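Local atomic coordinates of VP1 (Polyomavirus HPyV6, PDB entry 4PCG), a protein that forms the pentameric building block of the polyomavirus shell through its jelly-roll core, the part present here, and probably takes part in attachment to host cells. Residues B[51-56]-B[174-179]; B[59-64]-B[128-133]; B[152-157]-B[161-166]. All blocks are in the same frame, centred on the assembly; numbering follows the deposited sequence. Where two conformers were deposited one is given.

Contact 1. Residues B[51-56]-B[174-179]; sequences DTLDAG and IEIWSA. With NA (sodium ion), chain L.
Leu53 carries the whole of this contact on the 51-56 side, its two methyl branches meeting two consecutive residues of 174-179. With CG beside the backbone N and anti to the carbonyl carbon, chi1 of -73° directs the side chain at 174-179, where CD2 lies 3.1 Å from Glu175 OE1. The other branch is apolar in its company: Leu53 CD1 sits 3.7 Å from Ile176 CG1, the two side chains running past each other in opposite directions, and 3.8 Å from Glu175 CB. All three residues are buried, and no hydrogen bond spans the segments. The Glu175 carboxylate, although pressed against a methyl, is satisfied on both oxygens, OE1 by the hydroxyl of Tyr47 and OE2 by that of Ser58. Leu98 of a neighbouring subunit also packs on Glu175.

The other flank of 51-56 makes no contact with 174-179 and is partly exposed. There the chain turns from packing to binding a sodium ion, held by Thr52 O at 2.5 Å and Asp54 OD2 at 2.4 Å. A water oxygen 2.3 Å from the sodium ion and the hydroxyls of Thr48 and Thr50 complete the site. The side chain of Thr52, whose carbonyl binds the ion, bonds through OG1 to Asp51 OD1, met from above the carboxylate plane. Leu53 lies between the sodium site and a buried layer that holds Ile176 and the hydrogen-bonded carboxylate of Glu175.

Strand 52-53 pairs in parallel with strand 141-142, whose Val142 also touches Ile176, while 174-179 leads into strand 177-179, antiparallel to strand 129-132.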
ATOM      1  N   ASP B  51     -20.481 -26.651   9.264  1.00 30.49           N
ATOM      2  CA  ASP B  51     -21.408 -25.555   9.023  1.00 37.14           C
ATOM      3  C   ASP B  51     -21.765 -24.749  10.301  1.00 38.28           C
ATOM      4  O   ASP B  51     -22.774 -24.050  10.323  1.00 34.85           O
ATOM      5  CB  ASP B  51     -22.677 -26.125   8.412  1.00 39.84           C
ATOM      6  CG  ASP B  51     -23.368 -27.111   9.325  1.00 41.17           C
ATOM      7  OD1 ASP B  51     -22.942 -27.263  10.492  1.00 41.64           O
ATOM      8  OD2 ASP B  51     -24.322 -27.748   8.868  1.00 53.71           O
ATOM      9  N   THR B  52     -20.971 -24.885  11.361  1.00 31.04           N
ATOM     10  CA  THR B  52     -21.310 -24.288  12.665  1.00 30.97           C
ATOM     11  C   THR B  52     -20.114 -23.553  13.184  1.00 27.46           C
ATOM     12  O   THR B  52     -18.994 -24.079  13.165  1.00 24.97           O
ATOM     13  CB  THR B  52     -21.736 -25.370  13.695  1.00 29.47           C
ATOM     14  OG1 THR B  52     -22.892 -26.010  13.223  1.00 29.28           O
ATOM     15  CG2 THR B  52     -22.060 -24.766  15.077  1.00 33.50           C
ATOM     16  N   LEU B  53     -20.330 -22.309  13.611  1.00 24.79           N
ATOM     17  CA  LEU B  53     -19.312 -21.545  14.294  1.00 23.57           C
ATOM     18  C   LEU B  53     -19.281 -21.997  15.738  1.00 24.46           C
ATOM     19  O   LEU B  53     -20.308 -21.901  16.433  1.00 24.35           O
ATOM     20  CB  LEU B  53     -19.624 -20.035  14.286  1.00 26.45           C
ATOM     21  CG  LEU B  53     -19.452 -19.283  12.985  1.00 34.51           C
ATOM     22  CD1 LEU B  53     -19.842 -17.823  13.204  1.00 38.51           C
ATOM     23  CD2 LEU B  53     -18.024 -19.377  12.484  1.00 39.02           C
ATOM     24  N   ASP B  54     -18.113 -22.464  16.179  1.00 22.32           N
ATOM     25  CA  ASP B  54     -17.996 -23.221  17.416  1.00 24.17           C
ATOM     26  C   ASP B  54     -17.396 -22.349  18.490  1.00 23.15           C
ATOM     27  O   ASP B  54     -16.504 -21.531  18.233  1.00 22.30           O
ATOM     28  CB  ASP B  54     -17.141 -24.481  17.220  1.00 25.87           C
ATOM     29  CG  ASP B  54     -17.678 -25.391  16.130  1.00 29.78           C
ATOM     30  OD1 ASP B  54     -18.808 -25.867  16.288  1.00 27.74           O
ATOM     31  OD2 ASP B  54     -16.974 -25.639  15.107  1.00 27.48           O
ATOM     32  N   ALA B  55     -17.885 -22.522  19.709  1.00 23.56           N
ATOM     33  CA  ALA B  55     -17.271 -21.847  20.845  1.00 21.95           C
ATOM     34  C   ALA B  55     -15.879 -22.460  21.046  1.00 24.27           C
ATOM     35  O   ALA B  55     -15.713 -23.672  20.894  1.00 28.95           O
ATOM     36  CB  ALA B  55     -18.115 -22.049  22.078  1.00 26.31           C
ATOM     37  N   GLY B  56     -14.894 -21.625  21.336  1.00 20.86           N
ATOM     38  CA  GLY B  56     -13.546 -22.096  21.622  1.00 22.44           C
ATOM     39  C   GLY B  56     -12.611 -21.900  20.447  1.00 20.60           C
ATOM     40  O   GLY B  56     -11.407 -21.766  20.649  1.00 20.26           O
ATOM     41  N   ILE B 174     -16.668 -12.354  16.483  1.00 14.86           N
ATOM     42  CA  ILE B 174     -16.445 -11.376  15.423  1.00 14.55           C
ATOM     43  C   ILE B 174     -16.902 -11.853  14.047  1.00 16.77           C
ATOM     44  O   ILE B 174     -17.083 -11.034  13.140  1.00 14.77           O
ATOM     45  CB  ILE B 174     -14.987 -10.874  15.368  1.00 15.48           C
ATOM     46  CG1 ILE B 174     -14.041 -12.010  14.929  1.00 15.09           C
ATOM     47  CG2 ILE B 174     -14.577 -10.271  16.700  1.00 19.43           C
ATOM     48  CD1 ILE B 174     -12.578 -11.572  14.797  1.00 18.15           C
ATOM     49  N   GLU B 175     -17.114 -13.155  13.858  1.00 14.02           N
ATOM     50  CA  GLU B 175     -17.590 -13.618  12.585  1.00 15.07           C
ATOM     51  C   GLU B 175     -19.091 -13.373  12.395  1.00 17.45           C
ATOM     52  O   GLU B 175     -19.633 -13.728  11.357  1.00 18.25           O
ATOM     53  CB  GLU B 175     -17.245 -15.101  12.409  1.00 16.09           C
ATOM     54  CG  GLU B 175     -15.774 -15.321  12.121  1.00 17.60           C
ATOM     55  CD  GLU B 175     -15.356 -16.764  12.378  1.00 20.21           C
ATOM     56  OE1 GLU B 175     -15.613 -17.623  11.499  1.00 19.17           O
ATOM     57  OE2 GLU B 175     -14.784 -17.043  13.463  1.00 20.66           O
ATOM     58  N   ILE B 176     -19.741 -12.759  13.395  1.00 16.36           N
ATOM     59  CA  ILE B 176     -21.173 -12.474  13.397  1.00 16.67           C
ATOM     60  C   ILE B 176     -21.487 -10.989  13.650  1.00 15.66           C
ATOM     61  O   ILE B 176     -22.381 -10.441  12.994  1.00 16.18           O
ATOM     62  CB  ILE B 176     -21.882 -13.340  14.474  1.00 16.84           C
ATOM     63  CG1 ILE B 176     -21.809 -14.847  14.101  1.00 16.44           C
ATOM     64  CG2 ILE B 176     -23.322 -12.924  14.670  1.00 19.40           C
ATOM     65  CD1 ILE B 176     -22.617 -15.211  12.867  1.00 17.86           C
ATOM     66  N   TRP B 177     -20.772 -10.373  14.597  1.00 13.57           N
ATOM     67  CA  TRP B 177     -21.148  -9.070  15.151  1.00 13.28           C
ATOM     68  C   TRP B 177     -20.256  -7.936  14.677  1.00 14.15           C
ATOM     69  O   TRP B 177     -19.055  -7.918  14.972  1.00 16.24           O
ATOM     70  CB  TRP B 177     -21.150  -9.112  16.690  1.00 13.91           C
ATOM     71  CG  TRP B 177     -22.141 -10.120  17.251  1.00 16.25           C
ATOM     72  CD1 TRP B 177     -21.875 -11.418  17.594  1.00 16.66           C
ATOM     73  CD2 TRP B 177     -23.556  -9.934  17.471  1.00 18.23           C
ATOM     74  NE1 TRP B 177     -23.025 -12.039  18.033  1.00 16.58           N
ATOM     75  CE2 TRP B 177     -24.066 -11.148  17.962  1.00 16.36           C
ATOM     76  CE3 TRP B 177     -24.433  -8.848  17.330  1.00 14.97           C
ATOM     77  CZ2 TRP B 177     -25.418 -11.322  18.284  1.00 16.39           C
ATOM     78  CZ3 TRP B 177     -25.767  -9.029  17.653  1.00 17.16           C
ATOM     79  CH2 TRP B 177     -26.245 -10.245  18.120  1.00 17.92           C
ATOM     80  N   SER B 178     -20.868  -6.967  14.001  1.00 15.64           N
ATOM     81  CA  SER B 178     -20.196  -5.771  13.463  0.50 14.68           C
ATOM     82  C   SER B 178     -20.632  -4.525  14.256  1.00 17.37           C
ATOM     83  O   SER B 178     -21.799  -4.421  14.635  1.00 14.35           O
ATOM     84  CB  SER B 178     -20.580  -5.595  11.990  0.50 15.33           C
ATOM     85  OG  SER B 178     -19.861  -4.547  11.336  0.50 15.47           O
ATOM     86  N   ALA B 179     -19.709  -3.579  14.456  1.00 14.44           N
ATOM     87  CA  ALA B 179     -20.054  -2.265  15.053  1.00 15.63           C
ATOM     88  C   ALA B 179     -21.198  -1.620  14.287  1.00 14.87           C
ATOM     89  O   ALA B 179     -21.270  -1.692  13.079  1.00 16.77           O
ATOM     90  CB  ALA B 179     -18.845  -1.346  15.061  1.00 16.64           C
TER
HETATM   91 NA    NA L 303     -16.936 -25.357  12.758  1.00 27.41          NA
HETATM   92  O   HOH W   1     -15.703 -23.383  12.683  1.00 26.01           O

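Contact 2. Residues B[59-64]-B[128-133]; sequences LCYTLA and LDVIGI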
ATOM      1  N   LEU B  59     -12.936 -16.367  17.473  1.00 16.23           N
ATOM      2  CA  LEU B  59     -12.517 -15.227  18.258  1.00 16.10           C
ATOM      3  C   LEU B  59     -13.746 -14.349  18.596  1.00 15.94           C
ATOM      4  O   LEU B  59     -14.611 -14.092  17.735  1.00 15.95           O
ATOM      5  CB  LEU B  59     -11.478 -14.407  17.508  1.00 16.55           C
ATOM      6  CG  LEU B  59     -10.783 -13.284  18.324  1.00 16.02           C
ATOM      7  CD1 LEU B  59     -10.029 -13.807  19.527  1.00 19.08           C
ATOM      8  CD2 LEU B  59      -9.815 -12.487  17.459  1.00 20.28           C
ATOM      9  N   CYS B  60     -13.843 -13.945  19.865  1.00 15.85           N
ATOM     10  CA  CYS B  60     -14.906 -13.046  20.297  1.00 14.83           C
ATOM     11  C   CYS B  60     -14.314 -11.697  20.662  1.00 15.08           C
ATOM     12  O   CYS B  60     -13.118 -11.576  20.923  1.00 14.36           O
ATOM     13  CB  CYS B  60     -15.656 -13.631  21.493  1.00 15.75           C
ATOM     14  SG  CYS B  60     -16.548 -15.165  21.083  1.00 18.55           S
ATOM     15  N   TYR B  61     -15.139 -10.685  20.700  1.00 15.52           N
ATOM     16  CA  TYR B  61     -14.666  -9.394  21.216  1.00 14.86           C
ATOM     17  C   TYR B  61     -14.207  -9.561  22.662  1.00 14.60           C
ATOM     18  O   TYR B  61     -14.779 -10.357  23.446  1.00 14.90           O
ATOM     19  CB  TYR B  61     -15.774  -8.350  21.171  1.00 15.63           C
ATOM     20  CG  TYR B  61     -16.149  -7.831  19.814  1.00 15.56           C
ATOM     21  CD1 TYR B  61     -15.399  -6.825  19.204  1.00 14.89           C
ATOM     22  CD2 TYR B  61     -17.258  -8.296  19.158  1.00 16.47           C
ATOM     23  CE1 TYR B  61     -15.750  -6.316  17.984  1.00 16.58           C
ATOM     24  CE2 TYR B  61     -17.630  -7.791  17.928  1.00 20.41           C
ATOM     25  CZ  TYR B  61     -16.854  -6.803  17.333  1.00 16.72           C
ATOM     26  OH  TYR B  61     -17.249  -6.314  16.115  1.00 16.56           O
ATOM     27  N   THR B  62     -13.182  -8.806  23.015  1.00 15.20           N
ATOM     28  CA  THR B  62     -12.798  -8.641  24.409  1.00 16.31           C
ATOM     29  C   THR B  62     -13.320  -7.321  24.916  1.00 14.85           C
ATOM     30  O   THR B  62     -13.268  -6.342  24.202  1.00 16.38           O
ATOM     31  CB  THR B  62     -11.283  -8.656  24.571  1.00 18.37           C
ATOM     32  OG1 THR B  62     -10.778  -9.891  24.055  1.00 17.18           O
ATOM     33  CG2 THR B  62     -10.873  -8.491  26.072  1.00 16.68           C
ATOM     34  N   LEU B  63     -13.860  -7.323  26.130  1.00 16.10           N
ATOM     35  CA  LEU B  63     -14.380  -6.093  26.737  1.00 17.16           C
ATOM     36  C   LEU B  63     -13.727  -5.829  28.103  1.00 18.74           C
ATOM     37  O   LEU B  63     -13.433  -6.755  28.877  1.00 20.06           O
ATOM     38  CB  LEU B  63     -15.897  -6.146  26.842  1.00 22.53           C
ATOM     39  CG  LEU B  63     -16.628  -6.965  27.888  1.00 36.04           C
ATOM     40  CD1 LEU B  63     -16.803  -6.199  29.199  1.00 40.66           C
ATOM     41  CD2 LEU B  63     -18.010  -7.330  27.372  1.00 37.06           C
ATOM     42  N   ALA B  64     -13.516  -4.556  28.411  1.00 16.41           N
ATOM     43  CA  ALA B  64     -13.082  -4.157  29.736  1.00 17.36           C
ATOM     44  C   ALA B  64     -13.909  -2.952  30.100  1.00 17.77           C
ATOM     45  O   ALA B  64     -14.075  -2.053  29.280  1.00 20.60           O
ATOM     46  CB  ALA B  64     -11.585  -3.830  29.746  1.00 19.60           C
ATOM     47  N   LEU B 128     -20.348  -1.161  23.410  1.00 13.55           N
ATOM     48  CA  LEU B 128     -20.343  -1.090  21.966  1.00 14.52           C
ATOM     49  C   LEU B 128     -21.657  -1.624  21.411  1.00 15.66           C
ATOM     50  O   LEU B 128     -22.045  -2.755  21.727  1.00 15.97           O
ATOM     51  CB  LEU B 128     -19.191  -1.937  21.410  1.00 14.65           C
ATOM     52  CG  LEU B 128     -19.024  -1.944  19.889  1.00 14.31           C
ATOM     53  CD1 LEU B 128     -18.583  -0.578  19.376  1.00 17.60           C
ATOM     54  CD2 LEU B 128     -18.064  -3.030  19.460  1.00 15.41           C
ATOM     55  N   ASP B 129     -22.317  -0.829  20.583  1.00 15.75           N
ATOM     56  CA  ASP B 129     -23.510  -1.271  19.864  1.00 15.88           C
ATOM     57  C   ASP B 129     -23.074  -2.074  18.639  1.00 15.25           C
ATOM     58  O   ASP B 129     -22.163  -1.638  17.878  1.00 14.79           O
ATOM     59  CB  ASP B 129     -24.337  -0.081  19.422  1.00 16.35           C
ATOM     60  CG  ASP B 129     -24.826   0.761  20.587  1.00 21.03           C
ATOM     61  OD1 ASP B 129     -25.657   0.234  21.361  1.00 19.68           O
ATOM     62  OD2 ASP B 129     -24.435   1.963  20.687  1.00 18.60           O
ATOM     63  N   VAL B 130     -23.675  -3.252  18.470  1.00 16.34           N
ATOM     64  CA  VAL B 130     -23.328  -4.136  17.331  1.00 16.45           C
ATOM     65  C   VAL B 130     -24.574  -4.651  16.593  1.00 14.63           C
ATOM     66  O   VAL B 130     -25.690  -4.638  17.135  1.00 15.28           O
ATOM     67  CB  VAL B 130     -22.468  -5.343  17.758  1.00 15.25           C
ATOM     68  CG1 VAL B 130     -21.029  -4.918  18.065  1.00 16.43           C
ATOM     69  CG2 VAL B 130     -23.089  -6.084  18.938  1.00 16.74           C
ATOM     70  N   ILE B 131     -24.344  -5.133  15.371  1.00 14.17           N
ATOM     71  CA  ILE B 131     -25.356  -5.681  14.510  1.00 15.85           C
ATOM     72  C   ILE B 131     -24.885  -7.127  14.253  1.00 16.17           C
ATOM     73  O   ILE B 131     -23.727  -7.332  13.917  1.00 15.05           O
ATOM     74  CB  ILE B 131     -25.431  -4.964  13.158  1.00 16.97           C
ATOM     75  CG1 ILE B 131     -25.686  -3.459  13.304  1.00 18.98           C
ATOM     76  CG2 ILE B 131     -26.564  -5.554  12.303  1.00 19.45           C
ATOM     77  CD1 ILE B 131     -25.481  -2.666  12.017  1.00 20.39           C
ATOM     78  N   GLY B 132     -25.770  -8.086  14.438  1.00 15.47           N
ATOM     79  CA  GLY B 132     -25.414  -9.513  14.261  1.00 15.93           C
ATOM     80  C   GLY B 132     -26.061 -10.067  13.026  1.00 16.35           C
ATOM     81  O   GLY B 132     -27.292 -10.039  12.886  1.00 18.66           O
ATOM     82  N   ILE B 133     -25.238 -10.587  12.123  1.00 17.53           N
ATOM     83  CA  ILE B 133     -25.703 -11.100  10.843  1.00 18.29           C
ATOM     84  C   ILE B 133     -25.086 -12.461  10.542  1.00 18.15           C
ATOM     85  O   ILE B 133     -23.886 -12.646  10.658  1.00 17.96           O
ATOM     86  CB  ILE B 133     -25.357 -10.119   9.703  1.00 21.19           C
ATOM     87  CG1 ILE B 133     -26.129  -8.805   9.906  1.00 24.64           C
ATOM     88  CG2 ILE B 133     -25.747 -10.683   8.350  1.00 21.25           C
ATOM     89  CD1 ILE B 133     -25.622  -7.661   9.068  1.00 25.11           C
TER
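Tyr61 turns its ring toward the strand 129-132 with CG beside the backbone N (chi1 -72°), and two aliphatic side chains come up to meet it. Leu128 extends with CG opposite its backbone N (chi1 -179°), and Val130 offers CG1. The methyls presented in this way lie on the same side of the ring plane and approach it obliquely: Leu128 CD2 is 4.3 Å from Tyr61 CE1, and Val130 CG1 is 4.5 Å from Tyr61 CE2. These distances mark a light touch, with a small area buried between the segments. The backbones stay well apart, and no hydrogen bond links them.

Further neighbours enclose the ring. Phe120 of strand 117-124 meets it edge-to-face, and Thr231 and Ala233 of strand 227-239 touch it as well. Tyr61, next to strand 62-67 of the large antiparallel sheet, thus links that sheet to the small one containing 129-132.

The chemistry is divided along one side chain. Its ring carbons make dispersion contacts with the branched residues, whereas the hydroxyl bonds to the carbonyl O of Trp177, so the hydroxyl of this buried residue has a hydrogen-bond partner, while the contact between the segments is made by carbon atoms alone.

Contact 3. Residues B[152-157]-B[161-166]; sequences ENQPSV and KATRKQ
Gln154 and Lys161 bury the most surface here. They meet at their CB atoms, Gln154 CB lying 3.8 Å from Lys161 CB, and diverge from there, the extended Lys161 chain passing Pro155 CD. Gln154 has CG between its backbone N and carbonyl carbon (chi1 69°) and bends again at CG (chi2 -88°), which brings its amide NE2 to the side of Thr163, the two side chains crossing at an angle; its CG is also 3.8 Å from Lys161 O. The amide is gripped at both ends. Gln154 OE1 accepts from Glu152 N at 3.0 Å, in the carbonyl plane, while NE2 donates to the carbonyl of Ser150 and to a water whose oxygen is 3.0 Å from Gln154 NE2. That water also takes a weak bond from Thr163 N.

Ala162 follows with its CB 3.6 Å from Val157 O, Val157 being the last residue of an inverse gamma turn centred on Ser156. A second water receives the hydroxyl of Thr163, OG1 being 2.7 Å away, and donates to Lys161 O at 2.9 Å and, over a longer distance, to Glu152 OE1. Thr163 OG1 in turn accepts from Ser150 N. Ser42 of a neighbouring subunit bonds to Ser156 O, placing the loop at the subunit interface.

With no direct hydrogen bond between the segments, cohesion comes from carbon contacts and two waters, one of them bridging through a weak bond.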
ATOM      1  N   GLU B 152     -35.396 -14.921  12.881  1.00 36.73           N
ATOM      2  CA  GLU B 152     -36.653 -14.275  12.507  1.00 39.81           C
ATOM      3  C   GLU B 152     -36.822 -14.199  11.000  1.00 40.95           C
ATOM      4  O   GLU B 152     -37.556 -13.363  10.506  1.00 38.61           O
ATOM      5  CB  GLU B 152     -36.722 -12.896  13.138  1.00 44.38           C
ATOM      6  CG  GLU B 152     -36.694 -12.961  14.653  1.00 50.21           C
ATOM      7  CD  GLU B 152     -36.659 -11.611  15.319  1.00 49.11           C
ATOM      8  OE1 GLU B 152     -36.351 -10.599  14.657  1.00 66.83           O
ATOM      9  OE2 GLU B 152     -36.923 -11.567  16.535  1.00 79.43           O
ATOM     10  N   ASN B 153     -36.142 -15.085  10.280  1.00 36.83           N
ATOM     11  CA  ASN B 153     -36.204 -15.128   8.815  1.00 45.03           C
ATOM     12  C   ASN B 153     -35.759 -13.830   8.138  1.00 39.31           C
ATOM     13  O   ASN B 153     -36.090 -13.609   6.972  1.00 40.98           O
ATOM     14  CB  ASN B 153     -37.610 -15.498   8.322  1.00 49.45           C
ATOM     15  CG  ASN B 153     -38.098 -16.818   8.890  1.00 58.37           C
ATOM     16  OD1 ASN B 153     -37.396 -17.828   8.822  1.00 63.00           O
ATOM     17  ND2 ASN B 153     -39.302 -16.819   9.451  1.00 69.90           N
ATOM     18  N   GLN B 154     -35.003 -12.998   8.851  1.00 33.23           N
ATOM     19  CA  GLN B 154     -34.490 -11.763   8.270  1.00 31.33           C
ATOM     20  C   GLN B 154     -33.423 -12.094   7.240  1.00 34.48           C
ATOM     21  O   GLN B 154     -32.702 -13.081   7.392  1.00 33.81           O
ATOM     22  CB  GLN B 154     -33.919 -10.818   9.346  1.00 30.64           C
ATOM     23  CG  GLN B 154     -32.631 -11.272  10.045  1.00 30.53           C
ATOM     24  CD  GLN B 154     -32.885 -12.145  11.271  1.00 30.58           C
ATOM     25  OE1 GLN B 154     -33.818 -12.951  11.289  1.00 34.79           O
ATOM     26  NE2 GLN B 154     -32.021 -12.012  12.292  1.00 26.75           N
ATOM     27  N   PRO B 155     -33.315 -11.269   6.184  1.00 33.61           N
ATOM     28  CA  PRO B 155     -32.231 -11.439   5.207  1.00 34.03           C
ATOM     29  C   PRO B 155     -30.856 -11.125   5.819  1.00 29.62           C
ATOM     30  O   PRO B 155     -30.793 -10.497   6.874  1.00 31.56           O
ATOM     31  CB  PRO B 155     -32.614 -10.460   4.088  1.00 34.02           C
ATOM     32  CG  PRO B 155     -33.440  -9.408   4.759  1.00 35.85           C
ATOM     33  CD  PRO B 155     -34.159 -10.095   5.886  1.00 34.34           C
ATOM     34  N   SER B 156     -29.788 -11.542   5.128  1.00 26.22           N
ATOM     35  CA  SER B 156     -28.403 -11.464   5.561  0.50 22.49           C
ATOM     36  C   SER B 156     -27.784 -10.082   5.357  1.00 21.50           C
ATOM     37  O   SER B 156     -26.643  -9.969   4.860  1.00 20.70           O
ATOM     38  CB  SER B 156     -27.616 -12.460   4.709  0.50 23.98           C
ATOM     39  OG  SER B 156     -28.045 -12.346   3.361  0.50 22.58           O
ATOM     40  N   VAL B 157     -28.506  -9.046   5.746  1.00 20.43           N
ATOM     41  CA  VAL B 157     -28.056  -7.683   5.519  1.00 19.25           C
ATOM     42  C   VAL B 157     -28.266  -6.837   6.784  1.00 20.72           C
ATOM     43  O   VAL B 157     -28.982  -7.245   7.701  1.00 20.16           O
ATOM     44  CB  VAL B 157     -28.803  -7.062   4.334  1.00 19.43           C
ATOM     45  CG1 VAL B 157     -28.552  -7.849   3.056  1.00 22.24           C
ATOM     46  CG2 VAL B 157     -30.301  -6.984   4.565  1.00 22.31           C
ATOM     47  N   LYS B 161     -34.455  -5.161  10.327  1.00 27.93           N
ATOM     48  CA  LYS B 161     -34.727  -6.444  11.013  1.00 32.99           C
ATOM     49  C   LYS B 161     -33.487  -7.165  11.528  1.00 31.23           C
ATOM     50  O   LYS B 161     -33.595  -8.256  12.105  1.00 27.14           O
ATOM     51  CB  LYS B 161     -35.476  -7.409  10.092  1.00 37.41           C
ATOM     52  CG  LYS B 161     -36.716  -6.851   9.392  1.00 50.71           C
ATOM     53  CD  LYS B 161     -37.210  -7.858   8.355  1.00 60.61           C
ATOM     54  CE  LYS B 161     -38.074  -7.226   7.274  1.00 71.38           C
ATOM     55  NZ  LYS B 161     -38.167  -8.127   6.093  1.00 69.31           N
ATOM     56  N   ALA B 162     -32.299  -6.593  11.326  1.00 21.93           N
ATOM     57  CA  ALA B 162     -31.091  -7.238  11.768  1.00 21.95           C
ATOM     58  C   ALA B 162     -31.018  -7.153  13.281  1.00 23.33           C
ATOM     59  O   ALA B 162     -31.465  -6.182  13.889  1.00 23.56           O
ATOM     60  CB  ALA B 162     -29.867  -6.589  11.143  1.00 22.09           C
ATOM     61  N   THR B 163     -30.462  -8.176  13.894  1.00 20.26           N
ATOM     62  CA  THR B 163     -30.371  -8.245  15.348  1.00 20.26           C
ATOM     63  C   THR B 163     -29.403  -7.205  15.874  1.00 20.20           C
ATOM     64  O   THR B 163     -28.241  -7.144  15.474  1.00 18.37           O
ATOM     65  CB  THR B 163     -29.912  -9.634  15.823  1.00 21.41           C
ATOM     66  OG1 THR B 163     -30.738 -10.629  15.211  1.00 23.17           O
ATOM     67  CG2 THR B 163     -29.983  -9.738  17.343  1.00 22.07           C
ATOM     68  N   ARG B 164     -29.893  -6.368  16.778  1.00 19.98           N
ATOM     69  CA  ARG B 164     -29.042  -5.345  17.373  1.00 18.63           C
ATOM     70  C   ARG B 164     -28.936  -5.543  18.874  1.00 21.17           C
ATOM     71  O   ARG B 164     -29.949  -5.749  19.566  1.00 19.69           O
ATOM     72  CB  ARG B 164     -29.596  -3.951  17.056  1.00 21.35           C
ATOM     73  CG  ARG B 164     -29.260  -3.472  15.654  1.00 21.02           C
ATOM     74  CD  ARG B 164     -29.847  -2.098  15.394  1.00 24.59           C
ATOM     75  NE  ARG B 164     -29.112  -1.453  14.309  1.00 21.60           N
ATOM     76  CZ  ARG B 164     -29.440  -1.526  13.024  1.00 23.90           C
ATOM     77  NH1 ARG B 164     -30.514  -2.199  12.618  1.00 21.79           N
ATOM     78  NH2 ARG B 164     -28.702  -0.885  12.137  1.00 28.57           N
ATOM     79  N   LYS B 165     -27.716  -5.496  19.382  1.00 18.75           N
ATOM     80  CA  LYS B 165     -27.518  -5.399  20.826  1.00 21.53           C
ATOM     81  C   LYS B 165     -26.163  -4.804  21.149  1.00 17.25           C
ATOM     82  O   LYS B 165     -25.511  -4.323  20.262  1.00 19.15           O
ATOM     83  CB  LYS B 165     -27.772  -6.715  21.527  1.00 31.99           C
ATOM     84  CG  LYS B 165     -27.038  -7.877  20.973  1.00 25.30           C
ATOM     85  CD  LYS B 165     -27.455  -9.202  21.656  1.00 28.82           C
ATOM     86  CE  LYS B 165     -28.929  -9.503  21.754  1.00 42.39           C
ATOM     87  NZ  LYS B 165     -29.164 -10.867  22.343  1.00 31.16           N
ATOM     88  N   GLN B 166     -25.779  -4.828  22.423  1.00 16.69           N
ATOM     89  CA  GLN B 166     -24.496  -4.326  22.874  1.00 18.55           C
ATOM     90  C   GLN B 166     -23.577  -5.454  23.351  1.00 18.27           C
ATOM     91  O   GLN B 166     -24.039  -6.504  23.871  1.00 17.40           O
ATOM     92  CB  GLN B 166     -24.743  -3.337  24.019  1.00 21.59           C
ATOM     93  CG  GLN B 166     -25.467  -2.076  23.562  1.00 26.19           C
ATOM     94  CD  GLN B 166     -25.882  -1.160  24.699  1.00 24.88           C
ATOM     95  OE1 GLN B 166     -26.720  -1.524  25.504  1.00 33.29           O
ATOM     96  NE2 GLN B 166     -25.246   0.014  24.792  1.00 26.09           N
TER
HETATM   97  O   HOH W   2     -33.196  -9.702  14.578  1.00 30.96           O
HETATM   98  O   HOH W   3     -29.572 -10.484  11.666  1.00 21.35           O

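The small sheet 163-166, 129-132, 177-179 unites all three contacts, each supplying one strand: 129-132 from contact 2 lies in the middle, flanked by those of contacts 3 and 1. Backbone bonds join them, probably Ser178 O with Ile131 N on one flank, and Lys165 with Val130 on the other. Contact 2 is nearest the chain's centre and purely apolar across its segments. Contact 1 is equally buried where the segments touch but has a sodium site at its back. Contact 3, the outermost and partly exposed, buries the most surface and adds bridging waters to its carbon contacts. Trp177, from contact 1, also touches Thr163 and Lys165 of contact 3.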